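Local atomic coordinates of ribose ABC transporter, substrate binding protein (Conexibacter woesei, PDB entry 4KQ9), a protein that probably binds a sugar such as ribose outside the cell membrane and delivers it to an ABC-type transporter. Residues A17-P20 with F21-R24; K30-A33 with T34-L38; F112-I115 with G116-A120; A291-E294 with R295-N298. The protein carries 1 engineered substitution. All blocks are in the same frame, centred on the assembly; numbering follows the deposited sequence. Where two conformers were deposited one is given.

Interaction 1 of 4, residues A17-P20 with F21-R24; sequences AQIP and FFNR
Ile19 sets its CG2 methyl against the edge of the Phe22 ring, close to the ring plane and 3.7 Å from CD2. These residues belong to the N-terminal start of helix 20-35, the first helix of a type I periplasmic binding protein fold, entered from the loop after strand 9-15. One face of the Phe22 ring receives Phe21, whose CD2 stands over its centre, 3.7 Å above the plane; in return Phe22 CE2 lies in the plane of the Phe21 ring, at its edge. A third flat group, the guanidinium of Arg24, has Pro20 O over one face. Phe21 (chi1 176°, CG opposite its own N) turns its ring away from Ile19 towards Ala95, Gln245 and helix 247-264. A glycerol, probably from the crystallisation liquor, lies about 4 Å from its side chain, consistent with a position beside the ligand cleft. Arg24 turns its NE to a salt bridge with Glu297.

Backbone bonds begin the helix: Ile19, the N-cap residue, accepts Asn23 N at its O (3.0 Å), and Arg24 N reaches Pro20 O at 2.9 Å. Asn23 also grips the loop, ND2 donating to Ala17 O over 2.9 Å. That bond is nearly straight (168°) and lies in the plane of the Asn23 amide, yet meets the Ala17 carbonyl from above, 45° out of its plane.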
ATOM      1  N   ALA A  17     -11.831  11.303  -2.349  1.00 40.05           N
ATOM      2  CA  ALA A  17     -11.311  12.680  -2.269  1.00 39.93           C
ATOM      3  C   ALA A  17     -10.585  12.914  -0.950  1.00 31.89           C
ATOM      4  O   ALA A  17      -9.679  13.691  -0.860  1.00 31.53           O
ATOM      5  CB  ALA A  17     -12.460  13.691  -2.434  1.00 41.44           C
ATOM      6  N   GLN A  18     -10.959  12.223   0.103  1.00 36.05           N
ATOM      7  CA  GLN A  18     -10.319  12.528   1.382  1.00 39.61           C
ATOM      8  C   GLN A  18      -9.061  11.670   1.664  1.00 41.10           C
ATOM      9  O   GLN A  18      -8.267  12.036   2.515  1.00 41.29           O
ATOM     10  CB  GLN A  18     -11.345  12.410   2.513  1.00 44.31           C
ATOM     11  CG  GLN A  18     -12.607  13.263   2.259  1.00 49.62           C
ATOM     12  CD  GLN A  18     -12.389  14.741   2.571  1.00 50.75           C
ATOM     13  OE1 GLN A  18     -12.369  15.582   1.682  1.00 57.71           O
ATOM     14  NE2 GLN A  18     -12.199  15.051   3.843  1.00 55.32           N
ATOM     15  N   ILE A  19      -8.832  10.589   0.920  1.00 35.85           N
ATOM     16  CA  ILE A  19      -7.805   9.590   1.339  1.00 31.52           C
ATOM     17  C   ILE A  19      -6.421  10.055   0.914  1.00 28.55           C
ATOM     18  O   ILE A  19      -6.155  10.259  -0.303  1.00 25.65           O
ATOM     19  CB  ILE A  19      -8.088   8.203   0.769  1.00 32.30           C
ATOM     20  CG1 ILE A  19      -9.517   7.767   1.078  1.00 29.75           C
ATOM     21  CG2 ILE A  19      -7.044   7.198   1.290  1.00 32.55           C
ATOM     22  CD1 ILE A  19     -10.053   6.746   0.108  1.00 31.95           C
ATOM     23  N   PRO A  20      -5.532  10.297   1.903  1.00 25.51           N
ATOM     24  CA  PRO A  20      -4.232  10.873   1.564  1.00 23.11           C
ATOM     25  C   PRO A  20      -3.451  10.043   0.529  1.00 22.99           C
ATOM     26  O   PRO A  20      -2.887  10.586  -0.394  1.00 22.96           O
ATOM     27  CB  PRO A  20      -3.504  10.874   2.906  1.00 25.06           C
ATOM     28  CG  PRO A  20      -4.626  11.201   3.871  1.00 26.69           C
ATOM     29  CD  PRO A  20      -5.758  10.318   3.372  1.00 26.99           C
ATOM     30  N   PHE A  21      -3.464   8.734   0.692  1.00 21.42           N
ATOM     31  CA  PHE A  21      -2.626   7.854  -0.151  1.00 21.68           C
ATOM     32  C   PHE A  21      -2.989   8.052  -1.639  1.00 21.44           C
ATOM     33  O   PHE A  21      -2.137   8.279  -2.448  1.00 21.89           O
ATOM     34  CB  PHE A  21      -2.850   6.435   0.303  1.00 21.13           C
ATOM     35  CG  PHE A  21      -2.133   5.406  -0.536  1.00 21.86           C
ATOM     36  CD1 PHE A  21      -0.752   5.220  -0.396  1.00 23.61           C
ATOM     37  CD2 PHE A  21      -2.831   4.640  -1.454  1.00 22.46           C
ATOM     38  CE1 PHE A  21      -0.098   4.245  -1.161  1.00 21.61           C
ATOM     39  CE2 PHE A  21      -2.174   3.665  -2.210  1.00 23.11           C
ATOM     40  CZ  PHE A  21      -0.793   3.493  -2.044  1.00 21.66           C
ATOM     41  N   PHE A  22      -4.273   8.000  -1.965  1.00 21.85           N
ATOM     42  CA  PHE A  22      -4.753   8.170  -3.369  1.00 22.69           C
ATOM     43  C   PHE A  22      -4.647   9.572  -3.868  1.00 23.24           C
ATOM     44  O   PHE A  22      -4.284   9.801  -5.037  1.00 23.27           O
ATOM     45  CB  PHE A  22      -6.149   7.586  -3.559  1.00 25.49           C
ATOM     46  CG  PHE A  22      -6.204   6.115  -3.287  1.00 27.12           C
ATOM     47  CD1 PHE A  22      -5.746   5.210  -4.225  1.00 27.09           C
ATOM     48  CD2 PHE A  22      -6.665   5.638  -2.069  1.00 28.59           C
ATOM     49  CE1 PHE A  22      -5.717   3.859  -3.951  1.00 27.52           C
ATOM     50  CE2 PHE A  22      -6.643   4.280  -1.781  1.00 29.95           C
ATOM     51  CZ  PHE A  22      -6.202   3.381  -2.741  1.00 30.34           C
ATOM     52  N   ASN A  23      -4.789  10.548  -2.971  1.00 23.14           N
ATOM     53  CA  ASN A  23      -4.453  11.888  -3.325  1.00 24.52           C
ATOM     54  C   ASN A  23      -3.006  11.990  -3.776  1.00 21.85           C
ATOM     55  O   ASN A  23      -2.738  12.657  -4.752  1.00 20.52           O
ATOM     56  CB  ASN A  23      -4.785  12.893  -2.186  1.00 29.06           C
ATOM     57  CG  ASN A  23      -6.279  13.172  -2.082  1.00 33.84           C
ATOM     58  OD1 ASN A  23      -6.991  13.115  -3.058  1.00 37.29           O
ATOM     59  ND2 ASN A  23      -6.761  13.443  -0.876  1.00 43.85           N
ATOM     60  N   ARG A  24      -2.068  11.312  -3.103  1.00 19.80           N
ATOM     61  CA  ARG A  24      -0.662  11.442  -3.430  1.00 19.22           C
ATOM     62  C   ARG A  24      -0.338  10.720  -4.737  1.00 15.06           C
ATOM     63  O   ARG A  24       0.540  11.138  -5.485  1.00 17.22           O
ATOM     64  CB  ARG A  24       0.259  10.906  -2.300  1.00 23.42           C
ATOM     65  CG  ARG A  24       0.655  11.967  -1.242  1.00 31.57           C
ATOM     66  CD  ARG A  24       1.859  11.561  -0.362  1.00 35.58           C
ATOM     67  NE  ARG A  24       1.810  10.161   0.140  1.00 40.62           N
ATOM     68  CZ  ARG A  24       1.034   9.708   1.137  1.00 42.67           C
ATOM     69  NH1 ARG A  24       0.209  10.540   1.783  1.00 43.26           N
ATOM     70  NH2 ARG A  24       1.082   8.422   1.505  1.00 37.46           N
TER

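Interaction 2 of 4, residues K30-A33 with T34-L38; sequences KAQA and TVRRL
Ala33 O accepts the backbone N of Leu38 at 3.0 Å, and Arg37 N bonds to Thr34 O at 3.1 Å. Together with the positive phi of Arg37 (62°), this pair of bonds is the evidence for a Schellman motif, which ends helix 20-35 and turns the chain into strand 39-45 of a beta-alpha-beta unit. Upstream, ordinary helical bonds persist: Arg36 N to Gln32 O at 3.0 Å, Thr34 N to Lys30 O, and a weak one from Val35 N to Ala31 O.

Among the side chains, Gln32 does most of the touching. CG stands anti to the backbone N (chi1 -167°), and a bend at chi2 folds the amide forward against the following turn. There OE1 lies 3.8 Å from Val35 CB, while NE2 meets both Val35 CG1 and the CD methylene of Arg36, which it approaches to 3.8 Å. The amide and guanidinium planes are almost perpendicular, 81° apart. Both groups are directed at helix 247-264: NE2 donates to Asp256, and Arg36 forms salt bridges with Asp256, Asp260 and Glu263, so the three carboxylates are probably only partly offset by this one guanidinium.

Ala33 CB packs loosely against Leu38 CD1 at 4.2 Å. On the Thr34 side a water gives a hydrogen to Lys30 O at 2.7 Å and also hydrogen-bonds Thr34 OG1, 3.0 Å away, bridging a carbonyl to the hydroxyl one turn later.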
ATOM      1  N   LYS A  30      -0.110  13.277 -12.040  1.00 19.89           N
ATOM      2  CA  LYS A  30      -0.286  14.593 -12.682  1.00 23.27           C
ATOM      3  C   LYS A  30       0.990  15.228 -13.056  1.00 21.51           C
ATOM      4  O   LYS A  30       1.140  15.678 -14.177  1.00 25.55           O
ATOM      5  CB  LYS A  30      -1.063  15.554 -11.770  1.00 27.72           C
ATOM      6  CG  LYS A  30      -2.540  15.330 -11.786  1.00 33.25           C
ATOM      7  CD  LYS A  30      -3.303  16.501 -11.152  1.00 43.15           C
ATOM      8  CE  LYS A  30      -3.723  16.208  -9.715  1.00 50.17           C
ATOM      9  NZ  LYS A  30      -4.056  17.472  -9.007  1.00 54.10           N
ATOM     10  N   ALA A  31       1.958  15.219 -12.156  1.00 21.70           N
ATOM     11  CA  ALA A  31       3.216  15.796 -12.436  1.00 23.49           C
ATOM     12  C   ALA A  31       3.900  15.089 -13.617  1.00 23.98           C
ATOM     13  O   ALA A  31       4.554  15.723 -14.498  1.00 21.49           O
ATOM     14  CB  ALA A  31       4.102  15.748 -11.210  1.00 25.72           C
ATOM     15  N   GLN A  32       3.847  13.763 -13.628  1.00 20.77           N
ATOM     16  CA  GLN A  32       4.568  13.090 -14.726  1.00 19.87           C
ATOM     17  C   GLN A  32       3.847  13.203 -16.056  1.00 16.27           C
ATOM     18  O   GLN A  32       4.482  13.111 -17.083  1.00 17.10           O
ATOM     19  CB  GLN A  32       4.866  11.625 -14.433  1.00 19.28           C
ATOM     20  CG  GLN A  32       5.893  10.967 -15.400  1.00 19.16           C
ATOM     21  CD  GLN A  32       7.279  11.553 -15.466  1.00 21.01           C
ATOM     22  OE1 GLN A  32       7.697  12.361 -14.651  1.00 23.47           O
ATOM     23  NE2 GLN A  32       8.020  11.120 -16.449  1.00 21.46           N
ATOM     24  N   ALA A  33       2.538  13.263 -16.023  1.00 16.48           N
ATOM     25  CA  ALA A  33       1.755  13.413 -17.199  1.00 17.56           C
ATOM     26  C   ALA A  33       2.114  14.695 -17.969  1.00 21.53           C
ATOM     27  O   ALA A  33       2.202  14.698 -19.209  1.00 21.28           O
ATOM     28  CB  ALA A  33       0.309  13.384 -16.816  1.00 16.93           C
ATOM     29  N   THR A  34       2.424  15.748 -17.198  1.00 21.42           N
ATOM     30  CA  THR A  34       2.895  16.986 -17.747  1.00 23.75           C
ATOM     31  C   THR A  34       4.223  16.804 -18.430  1.00 26.26           C
ATOM     32  O   THR A  34       4.400  17.307 -19.532  1.00 22.68           O
ATOM     33  CB  THR A  34       2.995  18.041 -16.615  1.00 22.95           C
ATOM     34  OG1 THR A  34       1.652  18.302 -16.158  1.00 22.51           O
ATOM     35  CG2 THR A  34       3.731  19.295 -17.064  1.00 28.01           C
ATOM     36  N   VAL A  35       5.136  16.077 -17.788  1.00 22.63           N
ATOM     37  CA  VAL A  35       6.431  15.848 -18.349  1.00 24.87           C
ATOM     38  C   VAL A  35       6.382  15.090 -19.666  1.00 25.63           C
ATOM     39  O   VAL A  35       7.119  15.386 -20.605  1.00 26.24           O
ATOM     40  CB  VAL A  35       7.280  15.050 -17.349  1.00 25.38           C
ATOM     41  CG1 VAL A  35       8.547  14.574 -18.019  1.00 28.23           C
ATOM     42  CG2 VAL A  35       7.610  15.935 -16.130  1.00 27.14           C
ATOM     43  N   ARG A  36       5.528  14.091 -19.718  1.00 23.48           N
ATOM     44  CA  ARG A  36       5.387  13.260 -20.920  1.00 24.92           C
ATOM     45  C   ARG A  36       4.427  13.909 -21.952  1.00 24.70           C
ATOM     46  O   ARG A  36       4.163  13.333 -23.011  1.00 29.35           O
ATOM     47  CB  ARG A  36       4.844  11.892 -20.522  1.00 21.88           C
ATOM     48  CG  ARG A  36       5.741  11.056 -19.620  1.00 21.06           C
ATOM     49  CD  ARG A  36       7.146  10.954 -20.175  1.00 20.90           C
ATOM     50  NE  ARG A  36       7.176  10.185 -21.425  1.00 21.27           N
ATOM     51  CZ  ARG A  36       7.420   8.869 -21.508  1.00 22.76           C
ATOM     52  NH1 ARG A  36       7.625   8.139 -20.421  1.00 21.00           N
ATOM     53  NH2 ARG A  36       7.484   8.271 -22.691  1.00 22.91           N
ATOM     54  N   ARG A  37       3.849  15.039 -21.591  1.00 28.92           N
ATOM     55  CA  ARG A  37       2.945  15.819 -22.434  1.00 30.10           C
ATOM     56  C   ARG A  37       1.658  15.143 -22.852  1.00 32.01           C
ATOM     57  O   ARG A  37       1.172  15.353 -23.954  1.00 25.55           O
ATOM     58  CB  ARG A  37       3.697  16.376 -23.646  1.00 32.40           C
ATOM     59  CG  ARG A  37       4.722  17.407 -23.215  1.00 36.93           C
ATOM     60  CD  ARG A  37       5.218  18.297 -24.342  1.00 44.13           C
ATOM     61  NE  ARG A  37       6.188  17.576 -25.135  1.00 42.79           N
ATOM     62  CZ  ARG A  37       6.144  17.412 -26.454  1.00 54.02           C
ATOM     63  NH1 ARG A  37       7.106  16.700 -27.030  1.00 53.28           N
ATOM     64  NH2 ARG A  37       5.189  17.963 -27.215  1.00 53.32           N
ATOM     65  N   LEU A  38       1.074  14.383 -21.935  1.00 25.72           N
ATOM     66  CA  LEU A  38      -0.188  13.746 -22.149  1.00 25.66           C
ATOM     67  C   LEU A  38      -1.360  14.697 -21.915  1.00 27.36           C
ATOM     68  O   LEU A  38      -1.260  15.613 -21.124  1.00 30.50           O
ATOM     69  CB  LEU A  38      -0.378  12.591 -21.142  1.00 25.40           C
ATOM     70  CG  LEU A  38       0.632  11.464 -21.181  1.00 22.48           C
ATOM     71  CD1 LEU A  38       0.423  10.571 -19.954  1.00 23.48           C
ATOM     72  CD2 LEU A  38       0.384  10.666 -22.441  1.00 22.07           C
TER
HETATM   73  O   HOH W   1      -0.791  16.536 -15.791  1.00 34.52           O

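Interaction 3 of 4, residues F112-I115 with G116-A120; sequences FAEI and GRLKA
Gly116 N to Phe112 O (3.2 Å), Arg117 N to Ala113 O, Leu118 N to Glu114 O (2.9 Å) and Lys119 N to Ile115 O are four successive i to i+4 bonds in the first turns of helix 112-126. At its start Asp111 OD1 receives weak bonds from the backbone N atoms of Ala113 and Glu114.

The guanidinium of Arg117 meets the stem of Glu114, not its carboxylate. Arg117 bends at chi3 to fold back over the preceding turn, with Ala113 O 3.8 Å above one face, towards the rim, and its NH2 comes to 3.6 Å from Glu114 CG. Arg117 has a second conformer, so this pose is one of two. Putting an alanine at Glu114 removes the CG methylene, which is likely to leave the guanidinium less confined over this turn. A glycerol, probably from the crystallisation liquor, lies about 3 Å from the Glu114 side chain.

Apolar contact joins Ile115 to Lys119, which lie side by side, Ile115 CG2 being 3.8 Å from Lys119 CD. Beyond this stem, Lys119 ties the helix to the four-stranded sheet: NZ bonds to Tyr196 O of strand 193-196 and to Thr224 OG1 in the loop after strand 220-222, and forms a cation-pi contact with Tyr195. The chemistry thus implies that a buried ammonium, costly to desolvate, is probably stabilised by hydroxyl, carbonyl and ring together.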
ATOM      1  N   PHE A 112       3.188  -6.734  -1.636  1.00 15.65           N
ATOM      2  CA  PHE A 112       2.706  -6.791  -0.267  1.00 18.48           C
ATOM      3  C   PHE A 112       3.476  -7.885   0.517  1.00 17.65           C
ATOM      4  O   PHE A 112       3.691  -7.710   1.698  1.00 17.45           O
ATOM      5  CB  PHE A 112       1.216  -7.057  -0.203  1.00 19.32           C
ATOM      6  CG  PHE A 112       0.330  -6.017  -0.875  1.00 22.38           C
ATOM      7  CD1 PHE A 112       0.626  -4.672  -0.853  1.00 21.97           C
ATOM      8  CD2 PHE A 112      -0.911  -6.427  -1.434  1.00 25.34           C
ATOM      9  CE1 PHE A 112      -0.202  -3.736  -1.459  1.00 23.88           C
ATOM     10  CE2 PHE A 112      -1.765  -5.493  -2.017  1.00 26.84           C
ATOM     11  CZ  PHE A 112      -1.404  -4.137  -2.037  1.00 25.65           C
ATOM     12  N   ALA A 113       3.949  -8.946  -0.157  1.00 16.69           N
ATOM     13  CA  ALA A 113       4.774 -10.022   0.488  1.00 17.01           C
ATOM     14  C   ALA A 113       6.099  -9.533   0.905  1.00 19.68           C
ATOM     15  O   ALA A 113       6.600  -9.897   1.958  1.00 19.08           O
ATOM     16  CB  ALA A 113       4.941 -11.195  -0.472  1.00 19.13           C
ATOM     17  N   GLU A 114       6.691  -8.637   0.096  1.00 20.44           N
ATOM     18  CA  GLU A 114       7.921  -7.967   0.459  1.00 23.23           C
ATOM     19  C   GLU A 114       7.770  -7.076   1.692  1.00 19.50           C
ATOM     20  O   GLU A 114       8.610  -7.111   2.569  1.00 19.96           O
ATOM     21  CB  GLU A 114       8.412  -7.095  -0.680  1.00 27.91           C
ATOM     22  CG  GLU A 114       9.904  -7.041  -0.746  1.00 39.09           C
ATOM     23  CD  GLU A 114      10.431  -5.652  -0.516  1.00 48.29           C
ATOM     24  OE1 GLU A 114      10.326  -4.797  -1.430  1.00 61.38           O
ATOM     25  OE2 GLU A 114      10.976  -5.421   0.579  1.00 59.18           O
ATOM     26  N   ILE A 115       6.699  -6.297   1.733  1.00 17.06           N
ATOM     27  CA  ILE A 115       6.369  -5.508   2.946  1.00 15.43           C
ATOM     28  C   ILE A 115       6.393  -6.401   4.217  1.00 13.96           C
ATOM     29  O   ILE A 115       7.015  -6.035   5.180  1.00 13.18           O
ATOM     30  CB  ILE A 115       5.038  -4.804   2.791  1.00 15.89           C
ATOM     31  CG1 ILE A 115       5.198  -3.749   1.662  1.00 16.54           C
ATOM     32  CG2 ILE A 115       4.674  -4.067   4.073  1.00 15.85           C
ATOM     33  CD1 ILE A 115       3.936  -3.137   1.177  1.00 16.63           C
ATOM     34  N   GLY A 116       5.701  -7.502   4.185  1.00 13.98           N
ATOM     35  CA  GLY A 116       5.666  -8.520   5.291  1.00 14.96           C
ATOM     36  C   GLY A 116       7.007  -9.076   5.705  1.00 18.68           C
ATOM     37  O   GLY A 116       7.302  -9.174   6.895  1.00 16.83           O
ATOM     38  N   ARG A 117       7.868  -9.396   4.735  1.00 18.61           N
ATOM     39  CA  ARG A 117       9.218  -9.895   5.032  0.50 21.01           C
ATOM     40  C   ARG A 117      10.102  -8.824   5.622  1.00 20.53           C
ATOM     41  O   ARG A 117      10.938  -9.101   6.499  1.00 17.48           O
ATOM     42  CB  ARG A 117       9.899 -10.439   3.759  0.50 23.33           C
ATOM     43  CG  ARG A 117       9.363 -11.782   3.302  0.50 26.83           C
ATOM     44  CD  ARG A 117      10.187 -12.430   2.175  0.50 28.95           C
ATOM     45  NE  ARG A 117       9.504 -12.274   0.904  0.50 31.95           N
ATOM     46  CZ  ARG A 117       9.743 -11.282   0.051  0.50 30.86           C
ATOM     47  NH1 ARG A 117       9.051 -11.217  -1.047  0.50 29.38           N
ATOM     48  NH2 ARG A 117      10.684 -10.375   0.293  0.50 30.81           N
ATOM     49  N   LEU A 118       9.971  -7.600   5.140  1.00 17.72           N
ATOM     50  CA  LEU A 118      10.773  -6.527   5.716  1.00 19.50           C
ATOM     51  C   LEU A 118      10.444  -6.291   7.213  1.00 16.88           C
ATOM     52  O   LEU A 118      11.366  -6.093   8.088  1.00 16.39           O
ATOM     53  CB  LEU A 118      10.569  -5.205   4.978  1.00 21.24           C
ATOM     54  CG  LEU A 118      11.013  -5.151   3.497  1.00 26.18           C
ATOM     55  CD1 LEU A 118      10.528  -3.825   2.933  1.00 26.81           C
ATOM     56  CD2 LEU A 118      12.534  -5.306   3.373  1.00 30.89           C
ATOM     57  N   LYS A 119       9.144  -6.301   7.499  1.00 14.66           N
ATOM     58  CA  LYS A 119       8.664  -6.091   8.860  1.00 13.81           C
ATOM     59  C   LYS A 119       9.076  -7.225   9.830  1.00 13.36           C
ATOM     60  O   LYS A 119       9.555  -6.953  10.940  1.00 14.84           O
ATOM     61  CB  LYS A 119       7.135  -5.885   8.843  1.00 13.05           C
ATOM     62  CG  LYS A 119       6.769  -4.495   8.289  1.00 13.95           C
ATOM     63  CD  LYS A 119       5.321  -4.540   7.741  1.00 15.71           C
ATOM     64  CE  LYS A 119       4.293  -4.093   8.731  1.00 16.44           C
ATOM     65  NZ  LYS A 119       2.835  -4.125   8.341  1.00 15.84           N
ATOM     66  N   ALA A 120       8.866  -8.428   9.385  1.00 14.05           N
ATOM     67  CA  ALA A 120       9.207  -9.621  10.144  1.00 17.32           C
ATOM     68  C   ALA A 120      10.705  -9.748  10.371  1.00 20.02           C
ATOM     69  O   ALA A 120      11.129 -10.061  11.516  1.00 20.36           O
ATOM     70  CB  ALA A 120       8.615 -10.832   9.524  1.00 17.44           C
TER

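Interaction 4 of 4, residues A291-E294 with R295-N298; sequences AAWE and RCEN
Glu297 lays an aliphatic carbon, not its carboxylate, on Trp293: CG sits 3.8 Å from the centroid of the six-membered ring and 19° off the ring normal, a CH-pi contact over the face. Its nearest ring atom is CZ2, at 3.6 Å. The Trp293 CG stands opposite the backbone N (chi1 -179°), which sends the indole along the helix towards the next turn. Cys296 adds a sulfur-aromatic contact, SG 5.0 Å from the same centroid and approaching obliquely. The indole also packs on Ile279. The Glu297 carboxylate itself is held by Ser244 OG and by Arg24.

A water joins the indole to the chain end, accepting weakly from Trp293 NE1 (2.9 Å) and donating to Asn298 O at 3.1 Å. Replacing Trp293 by an alanine is likely to open a gap beside Ile279, take the aromatic face from Glu297 CG and leave this water without its indole donor.

The backbone is helical: Arg295 N to Ala291 O, Cys296 N to Ala292 O and Glu297 N to Trp293 O (3.0 Å). The last bond, Asn298 N to Glu294 O, is weak, with an angle of only 124°.

Cys296 is disulfide-bonded to Cys246, fastening helix 291-297 to the segment between strand 241-244 and helix 247-264. A C-terminal helix laid against the antiparallel strands 241-244 and 277-280 is consistent with the interdomain crossovers of a type I periplasmic binding protein.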
ATOM      1  N   ALA A 291      17.313  11.469  -1.225  1.00 20.91           N
ATOM      2  CA  ALA A 291      16.740  11.583  -2.554  1.00 19.10           C
ATOM      3  C   ALA A 291      15.761  10.476  -2.832  1.00 16.76           C
ATOM      4  O   ALA A 291      14.783  10.693  -3.518  1.00 16.77           O
ATOM      5  CB  ALA A 291      17.864  11.570  -3.578  1.00 21.40           C
ATOM      6  N   ALA A 292      16.000   9.273  -2.311  1.00 17.68           N
ATOM      7  CA  ALA A 292      15.051   8.173  -2.567  1.00 16.32           C
ATOM      8  C   ALA A 292      13.728   8.479  -1.915  1.00 15.48           C
ATOM      9  O   ALA A 292      12.666   8.276  -2.537  1.00 16.01           O
ATOM     10  CB  ALA A 292      15.556   6.885  -2.059  1.00 16.20           C
ATOM     11  N   TRP A 293      13.778   9.020  -0.708  1.00 16.25           N
ATOM     12  CA  TRP A 293      12.533   9.482  -0.039  1.00 16.90           C
ATOM     13  C   TRP A 293      11.855  10.571  -0.811  1.00 18.83           C
ATOM     14  O   TRP A 293      10.608  10.604  -0.906  1.00 15.47           O
ATOM     15  CB  TRP A 293      12.756   9.917   1.395  1.00 19.20           C
ATOM     16  CG  TRP A 293      11.539  10.356   2.095  1.00 20.47           C
ATOM     17  CD1 TRP A 293      11.079  11.620   2.242  1.00 24.46           C
ATOM     18  CD2 TRP A 293      10.574   9.507   2.707  1.00 24.22           C
ATOM     19  NE1 TRP A 293       9.881  11.626   2.941  1.00 24.45           N
ATOM     20  CE2 TRP A 293       9.544  10.329   3.218  1.00 25.92           C
ATOM     21  CE3 TRP A 293      10.491   8.127   2.880  1.00 24.44           C
ATOM     22  CZ2 TRP A 293       8.455   9.812   3.936  1.00 28.41           C
ATOM     23  CZ3 TRP A 293       9.412   7.621   3.555  1.00 30.46           C
ATOM     24  CH2 TRP A 293       8.402   8.467   4.080  1.00 26.32           C
ATOM     25  N   GLU A 294      12.614  11.499  -1.370  1.00 18.57           N
ATOM     26  CA  GLU A 294      11.931  12.534  -2.129  1.00 20.15           C
ATOM     27  C   GLU A 294      11.232  12.008  -3.414  1.00 18.68           C
ATOM     28  O   GLU A 294      10.174  12.499  -3.777  1.00 17.64           O
ATOM     29  CB  GLU A 294      12.914  13.652  -2.557  1.00 26.88           C
ATOM     30  CG  GLU A 294      12.122  14.721  -3.322  1.00 34.19           C
ATOM     31  CD  GLU A 294      12.936  15.877  -3.848  1.00 44.48           C
ATOM     32  OE1 GLU A 294      14.143  15.685  -4.091  1.00 52.19           O
ATOM     33  OE2 GLU A 294      12.341  16.962  -4.058  1.00 56.16           O
ATOM     34  N   ARG A 295      11.855  11.063  -4.134  1.00 18.79           N
ATOM     35  CA  ARG A 295      11.156  10.426  -5.238  0.50 18.36           C
ATOM     36  C   ARG A 295       9.948   9.625  -4.753  1.00 17.43           C
ATOM     37  O   ARG A 295       8.930   9.542  -5.446  1.00 17.23           O
ATOM     38  CB  ARG A 295      12.105   9.543  -6.048  0.50 18.06           C
ATOM     39  CG  ARG A 295      13.202  10.324  -6.746  0.50 18.43           C
ATOM     40  CD  ARG A 295      14.043   9.439  -7.715  0.50 18.12           C
ATOM     41  NE  ARG A 295      14.796   8.438  -6.965  0.50 17.27           N
ATOM     42  CZ  ARG A 295      16.060   8.586  -6.570  0.50 17.11           C
ATOM     43  NH1 ARG A 295      16.724   9.678  -6.895  0.50 17.33           N
ATOM     44  NH2 ARG A 295      16.654   7.651  -5.838  0.50 15.47           N
ATOM     45  N   CYS A 296      10.065   9.001  -3.587  1.00 16.68           N
ATOM     46  CA  CYS A 296       9.028   8.066  -3.051  1.00 16.85           C
ATOM     47  C   CYS A 296       7.726   8.788  -2.655  1.00 17.67           C
ATOM     48  O   CYS A 296       6.627   8.394  -3.054  1.00 16.81           O
ATOM     49  CB  CYS A 296       9.644   7.297  -1.859  1.00 18.07           C
ATOM     50  SG  CYS A 296       8.552   6.386  -0.764  1.00 20.36           S
ATOM     51  N   GLU A 297       7.858   9.886  -1.929  1.00 19.75           N
ATOM     52  CA  GLU A 297       6.721  10.649  -1.417  1.00 20.18           C
ATOM     53  C   GLU A 297       6.639  12.135  -1.861  1.00 22.03           C
ATOM     54  O   GLU A 297       5.591  12.695  -1.736  1.00 22.76           O
ATOM     55  CB  GLU A 297       6.781  10.677   0.116  1.00 23.04           C
ATOM     56  CG  GLU A 297       6.680   9.328   0.817  1.00 27.53           C
ATOM     57  CD  GLU A 297       5.300   8.654   0.718  1.00 31.96           C
ATOM     58  OE1 GLU A 297       4.403   9.117  -0.034  1.00 40.21           O
ATOM     59  OE2 GLU A 297       5.087   7.619   1.409  1.00 40.61           O
ATOM     60  N   ASN A 298       7.733  12.748  -2.254  1.00 23.75           N
ATOM     61  CA  ASN A 298       7.792  14.207  -2.678  1.00 31.09           C
ATOM     62  C   ASN A 298       7.373  15.162  -1.554  1.00 29.99           C
ATOM     63  O   ASN A 298       7.516  14.747  -0.381  1.00 37.21           O
ATOM     64  CB  ASN A 298       6.948  14.448  -3.929  1.00 29.45           C
ATOM     65  CG  ASN A 298       7.229  15.788  -4.592  1.00 30.46           C
ATOM     66  OD1 ASN A 298       8.358  16.081  -4.937  1.00 38.03           O
ATOM     67  ND2 ASN A 298       6.213  16.593  -4.765  1.00 31.46           N
TER
HETATM   68  O   HOH W   2       9.621  14.262   1.815  1.00 48.82           O

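Overall arrangement
All four contacts are local, joining residues a turn apart or at a helix start, so none closes a long loop; they follow one another in series and neither nest nor cross. Interactions 1 and 2 mark the beginning and the end of helix 20-35, their centres 19 Å apart. Interaction 3 starts helix 112-126, directly after strand 106-109 of the six-stranded parallel sheet, and lies across the chain's centre from both. Interaction 4 ends the modelled chain. Interactions 1 and 4 are the one pair that touch, through the salt bridge Arg24 NE to Glu297 OE1 (2.8 Å), which brings the C terminus back to the first helix. Helix 247-264 is common ground for interactions 1, 2 and 4.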